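Local atomic coordinates of pyruvate carboxylase n-terminal domain (Aquifex aeolicus, PDB entry 1ULZ), a protein that forms the biotin carboxylase subunit of a pyruvate carboxylase and belongs to the ATP-grasp family of proteins. Residues P55-T58 and Y59-Q63; V136-S139 and L140-K144; C170-E173 and E174-V177. The protein carries 1 engineered substitution. One frame throughout, in Å; residues are numbered along the deposited sequence.

Contact 1: P55-T58 and Y59-Q63; sequences PLDT and YLNKQ
L56 O receives two backbone N-H groups, three and four residues on. Y59 N donates to L56 O at 3.1 Å. L60 N is equally near but poorly aligned, and its bond is weak. D57 O takes two further weak bonds, from L60 N and N61 N. One step outward, the side chains of D57 and N61 run side by side. N61 ND2 bonds D57 OD2 at 3.2 Å, using the syn lone pair of the carboxylate. The carboxylate and amide planes are nearly perpendicular, at 83°. The other oxygen, D57 OD1, forms a salt bridge with R64 and also accepts T53 N. Here the short helix 57-60 ends and helix 62-71 begins. N61 is the N-cap of the second helix, and its OD1 accepts R64 N. On the buried side T58 CG2 sits over one face of the Y59 ring, 3.6 Å from the centroid, as a CH-pi contact. With CG2 anti to the backbone N, T58 turns its methyl to the ring and its OG1 to I51 O and N33 ND2. P55 O lies at the ring edge, 3.6 Å from Y59 CD1.

Contact 2: V136-S139 and L140-K144; sequences VLKS and LEEAK
S139 is the N-cap of helix 140-150, and E142, three residues on, folds back to meet the chain before it. Three hydrogen bonds close this start of the helix. E142 N donates to S139 OG at 3.2 Å, nearly straight. The S139 chi1 of 70° sets OG between the backbone N and the carbonyl carbon, which brings it over the first turn. A143 N donates to S139 O at 3.1 Å, the first regular backbone bond of the helix. K138 N donates to E142 OE2 at 3.0 Å, from above the carboxylate plane. This return bond falls one residue before the cap, not on S139 N, so the pair is related to a capping box without meeting its strict definition.

The van der Waals contacts follow the same bend. E142 has CG anti to its N (chi1 170°) and is extended beyond, which carries the carboxylate back to K138. The two side chains cross at about a right angle. E142 OE1 touches K138 CB at 3.2 Å and also lies close to CG and CD. L137 turns both methyls inward to A143, with CD1 3.9 Å from A143 CB. L140 points away from the loop and packs on V177 and Y180 of helix 173-189.

The charges fall into two groups. K138 NZ stays 5.1 Å from E142 OE1, too far for a salt bridge, though the opposite charges probably attract weakly. One turn apart along the helix, K144 and E141 do form a salt bridge, and the K144 chain lies against helix 173-189. K144 NZ lies 2.7 Å from E141 OE2, on the syn side of the carboxylate and 30° out of its plane.

Contact 3: C170-E173 and E174-V177; sequences CRNE and EELV
N172 and E175 cross at about a right angle, with the amide and carboxylate planes 57° apart. The amide reaches in over the start of the helix, and N172 OD1 accepts E175 N at 3.0 Å. A chi1 of 53° folds the N172 side chain back over its own backbone, bringing OD1 to E175 N. E175 CG lies obliquely off the O/N end of the amide, 3.3 Å from N172 OD1. A water then joins the far ends. It accepts from N172 ND2 and donates to E175 OE2.

R171 and E175 lie side by side and point the same way. Their meeting is between the carboxylate and the base of the arginine. R171 N donates to E175 OE1 at 2.7 Å, on the anti side of the carboxylate, 29° out of its plane. R171 CB also rests on OE1. The extended chain carries the guanidinium onward to a salt bridge with E203. The E175 carboxylate is thus tied through one oxygen to the backbone and through the other to water.

On the buried side C170 SG lies against L176, 3.7 Å from its CA and 4.1 Å from CD2. Below the cap the backbone bonds become regular. L176 N donates to N172 O, and V177 N meets E173 O at 2.9 Å. V177 CG2 also touches E173 O. The carboxylate of E173 leaves the turn for R148 of helix 140-150. N172 is the N-cap of helix 173-189, just after strand 168-170 in the ATP-grasp region. E175 OE1 returns to R171 N, one residue before the cap, so the pair resembles a capping box but is not a strict one.

Contact 1 comes first, in the biotin carboxylase N-terminal region. It turns the chain after strand 47-50 of the parallel sheet, from one helix into the next. Contact 2 follows, where the loop after helix 115-124 enters helix 140-150. Contact 3 is last and closes the short loop between strand 168-170 and helix 173-189. All three are local and in series, so none nests in or crosses another. Contact 1 stands apart, its centre about 49 Å and 51 Å from the centres of the other two. Contacts 2 and 3 touch, K144 CD lying 3.5 Å from E173 CD. They start two neighbouring helices of the ATP-grasp region, packed together along K144, L176 and V177.

Contact 1: P55-T58 and Y59-Q63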
loop_
_atom_site.group_PDB
_atom_site.type_symbol
_atom_site.label_atom_id
_atom_site.label_comp_id
_atom_site.label_asym_id
_atom_site.label_seq_id
_atom_site.Cartn_x
_atom_site.Cartn_y
_atom_site.Cartn_z
ATOM N N PRO A 55 -16.480 -14.113 26.417
ATOM C CA PRO A 55 -15.622 -13.719 25.287
ATOM C C PRO A 55 -15.359 -14.744 24.180
ATOM O O PRO A 55 -15.317 -14.383 23.004
ATOM C CB PRO A 55 -14.340 -13.260 25.973
ATOM C CG PRO A 55 -14.874 -12.616 27.224
ATOM C CD PRO A 55 -15.906 -13.642 27.690
ATOM N N LEU A 56 -15.178 -16.008 24.549
ATOM C CA LEU A 56 -14.914 -17.050 23.559
ATOM C C LEU A 56 -16.186 -17.649 22.975
ATOM O O LEU A 56 -16.238 -17.958 21.780
ATOM C CB LEU A 56 -14.064 -18.165 24.172
ATOM C CG LEU A 56 -12.647 -17.755 24.570
ATOM C CD1 LEU A 56 -11.896 -18.961 25.134
ATOM C CD2 LEU A 56 -11.929 -17.195 23.350
ATOM N N ASP A 57 -17.207 -17.808 23.814
ATOM C CA ASP A 57 -18.482 -18.370 23.379
ATOM C C ASP A 57 -19.114 -17.535 22.269
ATOM O O ASP A 57 -19.908 -18.045 21.471
ATOM C CB ASP A 57 -19.446 -18.473 24.562
ATOM C CG ASP A 57 -20.857 -18.847 24.134
ATOM O OD1 ASP A 57 -21.741 -17.964 24.138
ATOM O OD2 ASP A 57 -21.078 -20.026 23.779
ATOM N N THR A 58 -18.767 -16.250 22.237
ATOM C CA THR A 58 -19.266 -15.332 21.219
ATOM C C THR A 58 -18.955 -15.853 19.817
ATOM O O THR A 58 -19.807 -15.822 18.926
ATOM C CB THR A 58 -18.603 -13.936 21.343
ATOM O OG1 THR A 58 -19.110 -13.252 22.497
ATOM C CG2 THR A 58 -18.875 -13.103 20.091
ATOM N N TYR A 59 -17.729 -16.340 19.635
ATOM C CA TYR A 59 -17.283 -16.833 18.334
ATOM C C TYR A 59 -17.256 -18.355 18.176
ATOM O O TYR A 59 -16.973 -18.849 17.092
ATOM C CB TYR A 59 -15.881 -16.276 18.020
ATOM C CG TYR A 59 -15.773 -14.770 18.162
ATOM C CD1 TYR A 59 -15.431 -14.191 19.377
ATOM C CD2 TYR A 59 -16.098 -13.928 17.104
ATOM C CE1 TYR A 59 -15.426 -12.811 19.541
ATOM C CE2 TYR A 59 -16.099 -12.552 17.259
ATOM C CZ TYR A 59 -15.766 -11.999 18.483
ATOM O OH TYR A 59 -15.825 -10.634 18.657
ATOM N N LEU A 60 -17.560 -19.098 19.237
ATOM C CA LEU A 60 -17.509 -20.556 19.145
ATOM C C LEU A 60 -18.841 -21.274 19.249
ATOM O O LEU A 60 -18.895 -22.499 19.119
ATOM C CB LEU A 60 -16.563 -21.122 20.210
ATOM C CG LEU A 60 -15.096 -20.691 20.149
ATOM C CD1 LEU A 60 -14.334 -21.332 21.301
ATOM C CD2 LEU A 60 -14.485 -21.102 18.807
ATOM N N ASN A 61 -19.917 -20.535 19.491
ATOM C CA ASN A 61 -21.220 -21.171 19.602
ATOM C C ASN A 61 -21.794 -21.375 18.208
ATOM O O ASN A 61 -22.407 -20.479 17.627
ATOM C CB ASN A 61 -22.169 -20.324 20.450
ATOM C CG ASN A 61 -23.391 -21.102 20.888
ATOM O OD1 ASN A 61 -24.115 -21.646 20.058
ATOM N ND2 ASN A 61 -23.622 -21.166 22.198
ATOM N N LYS A 62 -21.579 -22.574 17.683
ATOM C CA LYS A 62 -22.021 -22.942 16.345
ATOM C C LYS A 62 -23.489 -22.670 16.001
ATOM O O LYS A 62 -23.791 -22.030 14.989
ATOM C CB LYS A 62 -21.702 -24.423 16.095
ATOM C CG LYS A 62 -20.216 -24.751 16.117
ATOM C CD LYS A 62 -19.946 -26.190 15.674
ATOM C CE LYS A 62 -20.570 -27.198 16.626
ATOM N NZ LYS A 62 -19.931 -27.122 17.975
ATOM N N GLN A 63 -24.401 -23.147 16.839
ATOM C CA GLN A 63 -25.823 -22.973 16.572
ATOM C C GLN A 63 -26.323 -21.536 16.679
ATOM O O GLN A 63 -27.137 -21.099 15.869
ATOM C CB GLN A 63 -26.643 -23.872 17.498
ATOM C CG GLN A 63 -28.104 -23.919 17.127
ATOM C CD GLN A 63 -28.302 -24.401 15.705
ATOM O OE1 GLN A 63 -27.752 -25.430 15.313
ATOM N NE2 GLN A 63 -29.092 -23.664 14.924
#

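Contact 2: V136-S139 and L140-K144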
loop_
_atom_site.group_PDB
_atom_site.type_symbol
_atom_site.label_atom_id
_atom_site.label_comp_id
_atom_site.label_asym_id
_atom_site.label_seq_id
_atom_site.Cartn_x
_atom_site.Cartn_y
_atom_site.Cartn_z
ATOM N N VAL A 136 6.812 -49.605 13.530
ATOM C CA VAL A 136 7.873 -50.012 14.443
ATOM C C VAL A 136 9.034 -50.695 13.724
ATOM O O VAL A 136 8.834 -51.387 12.723
ATOM C CB VAL A 136 7.322 -50.958 15.521
ATOM C CG1 VAL A 136 8.449 -51.483 16.391
ATOM C CG2 VAL A 136 6.291 -50.215 16.371
ATOM N N LEU A 137 10.246 -50.478 14.228
ATOM C CA LEU A 137 11.441 -51.086 13.657
ATOM C C LEU A 137 11.449 -52.570 14.003
ATOM O O LEU A 137 11.168 -52.959 15.142
ATOM C CB LEU A 137 12.707 -50.425 14.220
ATOM C CG LEU A 137 13.049 -49.030 13.691
ATOM C CD1 LEU A 137 14.110 -48.370 14.560
ATOM C CD2 LEU A 137 13.521 -49.156 12.257
ATOM N N LYS A 138 11.772 -53.397 13.016
ATOM C CA LYS A 138 11.813 -54.835 13.224
ATOM C C LYS A 138 13.070 -55.261 13.959
ATOM O O LYS A 138 13.030 -56.181 14.771
ATOM C CB LYS A 138 11.742 -55.574 11.884
ATOM C CG LYS A 138 10.367 -55.571 11.228
ATOM C CD LYS A 138 10.355 -56.534 10.054
ATOM C CE LYS A 138 10.891 -57.904 10.487
ATOM N NZ LYS A 138 10.834 -58.934 9.402
ATOM N N SER A 139 14.183 -54.590 13.675
ATOM C CA SER A 139 15.453 -54.925 14.306
ATOM C C SER A 139 16.492 -53.826 14.121
ATOM O O SER A 139 16.243 -52.808 13.459
ATOM C CB SER A 139 16.009 -56.205 13.701
ATOM O OG SER A 139 16.419 -55.964 12.364
ATOM N N LEU A 140 17.668 -54.053 14.695
ATOM C CA LEU A 140 18.757 -53.094 14.602
ATOM C C LEU A 140 19.285 -53.113 13.172
ATOM O O LEU A 140 19.661 -52.077 12.617
ATOM C CB LEU A 140 19.873 -53.477 15.572
ATOM C CG LEU A 140 20.876 -52.414 16.023
ATOM C CD1 LEU A 140 21.898 -53.069 16.928
ATOM C CD2 LEU A 140 21.568 -51.782 14.839
ATOM N N GLU A 141 19.314 -54.300 12.581
ATOM C CA GLU A 141 19.796 -54.443 11.216
ATOM C C GLU A 141 18.923 -53.646 10.254
ATOM O O GLU A 141 19.427 -53.014 9.325
ATOM C CB GLU A 141 19.822 -55.924 10.818
ATOM C CG GLU A 141 21.008 -56.684 11.406
ATOM C CD GLU A 141 22.330 -56.038 11.018
ATOM O OE1 GLU A 141 22.534 -55.823 9.805
ATOM O OE2 GLU A 141 23.159 -55.739 11.911
ATOM N N GLU A 142 17.615 -53.678 10.483
ATOM C CA GLU A 142 16.680 -52.946 9.642
ATOM C C GLU A 142 16.857 -51.450 9.849
ATOM O O GLU A 142 16.760 -50.668 8.902
ATOM C CB GLU A 142 15.242 -53.352 9.976
ATOM C CG GLU A 142 14.179 -52.487 9.322
ATOM C CD GLU A 142 12.777 -53.025 9.556
ATOM O OE1 GLU A 142 12.497 -54.158 9.106
ATOM O OE2 GLU A 142 11.957 -52.332 10.191
ATOM N N ALA A 143 17.124 -51.056 11.088
ATOM C CA ALA A 143 17.321 -49.648 11.410
ATOM C C ALA A 143 18.580 -49.125 10.726
ATOM O O ALA A 143 18.594 -48.010 10.205
ATOM C CB ALA A 143 17.429 -49.460 12.924
ATOM N N LYS A 144 19.634 -49.936 10.727
ATOM C CA LYS A 144 20.891 -49.541 10.103
ATOM C C LYS A 144 20.742 -49.418 8.593
ATOM O O LYS A 144 21.332 -48.528 7.974
ATOM C CB LYS A 144 22.001 -50.550 10.435
ATOM C CG LYS A 144 22.436 -50.514 11.897
ATOM C CD LYS A 144 23.719 -51.307 12.160
ATOM C CE LYS A 144 23.496 -52.793 11.974
ATOM N NZ LYS A 144 24.670 -53.586 12.430
#

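Contact 3: C170-E173 and E174-V177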
loop_
_atom_site.group_PDB
_atom_site.type_symbol
_atom_site.label_atom_id
_atom_site.label_comp_id
_atom_site.label_asym_id
_atom_site.label_seq_id
_atom_site.Cartn_x
_atom_site.Cartn_y
_atom_site.Cartn_z
ATOM N N CYS A 170 20.839 -39.487 16.149
ATOM C CA CYS A 170 21.911 -40.396 15.747
ATOM C C CYS A 170 22.582 -39.760 14.521
ATOM O O CYS A 170 21.964 -39.649 13.462
ATOM C CB CYS A 170 21.334 -41.766 15.371
ATOM S SG CYS A 170 20.115 -42.446 16.539
ATOM N N ARG A 171 23.840 -39.353 14.663
ATOM C CA ARG A 171 24.555 -38.697 13.570
ATOM C C ARG A 171 25.399 -39.604 12.673
ATOM O O ARG A 171 25.931 -39.161 11.656
ATOM C CB ARG A 171 25.414 -37.562 14.138
ATOM C CG ARG A 171 24.572 -36.456 14.781
ATOM C CD ARG A 171 25.399 -35.245 15.205
ATOM N NE ARG A 171 24.563 -34.226 15.843
ATOM C CZ ARG A 171 23.743 -33.406 15.189
ATOM N NH1 ARG A 171 23.640 -33.466 13.864
ATOM N NH2 ARG A 171 23.014 -32.523 15.863
ATOM N N ASN A 172 25.519 -40.868 13.059
ATOM C CA ASN A 172 26.268 -41.863 12.293
ATOM C C ASN A 172 25.821 -43.230 12.803
ATOM O O ASN A 172 25.129 -43.310 13.818
ATOM C CB ASN A 172 27.781 -41.671 12.479
ATOM C CG ASN A 172 28.191 -41.647 13.934
ATOM O OD1 ASN A 172 27.983 -42.613 14.667
ATOM N ND2 ASN A 172 28.777 -40.534 14.363
ATOM N N GLU A 173 26.206 -44.302 12.113
ATOM C CA GLU A 173 25.784 -45.641 12.518
ATOM C C GLU A 173 26.174 -46.048 13.935
ATOM O O GLU A 173 25.437 -46.774 14.600
ATOM C CB GLU A 173 26.304 -46.696 11.541
ATOM C CG GLU A 173 25.606 -48.043 11.711
ATOM C CD GLU A 173 26.115 -49.099 10.750
ATOM O OE1 GLU A 173 27.177 -49.705 11.024
ATOM O OE2 GLU A 173 25.457 -49.315 9.712
ATOM N N GLU A 174 27.328 -45.599 14.406
ATOM C CA GLU A 174 27.735 -45.960 15.759
ATOM C C GLU A 174 26.741 -45.409 16.780
ATOM O O GLU A 174 26.327 -46.117 17.703
ATOM C CB GLU A 174 29.131 -45.432 16.072
ATOM C CG GLU A 174 29.596 -45.855 17.452
ATOM C CD GLU A 174 29.582 -47.373 17.616
ATOM O OE1 GLU A 174 30.256 -48.059 16.813
ATOM O OE2 GLU A 174 28.899 -47.881 18.541
ATOM N N GLU A 175 26.361 -44.145 16.612
ATOM C CA GLU A 175 25.402 -43.525 17.522
ATOM C C GLU A 175 24.057 -44.238 17.440
ATOM O O GLU A 175 23.373 -44.408 18.452
ATOM C CB GLU A 175 25.215 -42.044 17.189
ATOM C CG GLU A 175 26.497 -41.223 17.228
ATOM C CD GLU A 175 26.239 -39.744 17.485
ATOM O OE1 GLU A 175 25.191 -39.232 17.030
ATOM O OE2 GLU A 175 27.090 -39.099 18.140
ATOM N N LEU A 176 23.678 -44.653 16.234
ATOM C CA LEU A 176 22.412 -45.356 16.042
ATOM C C LEU A 176 22.447 -46.653 16.857
ATOM O O LEU A 176 21.533 -46.948 17.619
ATOM C CB LEU A 176 22.206 -45.693 14.561
ATOM C CG LEU A 176 20.776 -45.892 14.040
ATOM C CD1 LEU A 176 20.788 -46.976 12.970
ATOM C CD2 LEU A 176 19.832 -46.282 15.160
ATOM N N VAL A 177 23.510 -47.430 16.680
ATOM C CA VAL A 177 23.655 -48.691 17.398
ATOM C C VAL A 177 23.564 -48.485 18.907
ATOM O O VAL A 177 22.810 -49.181 19.588
ATOM C CB VAL A 177 24.992 -49.376 17.036
ATOM C CG1 VAL A 177 25.282 -50.531 17.991
ATOM C CG2 VAL A 177 24.922 -49.882 15.599
HETATM O O HOH W 1 29.524 -40.010 17.181
#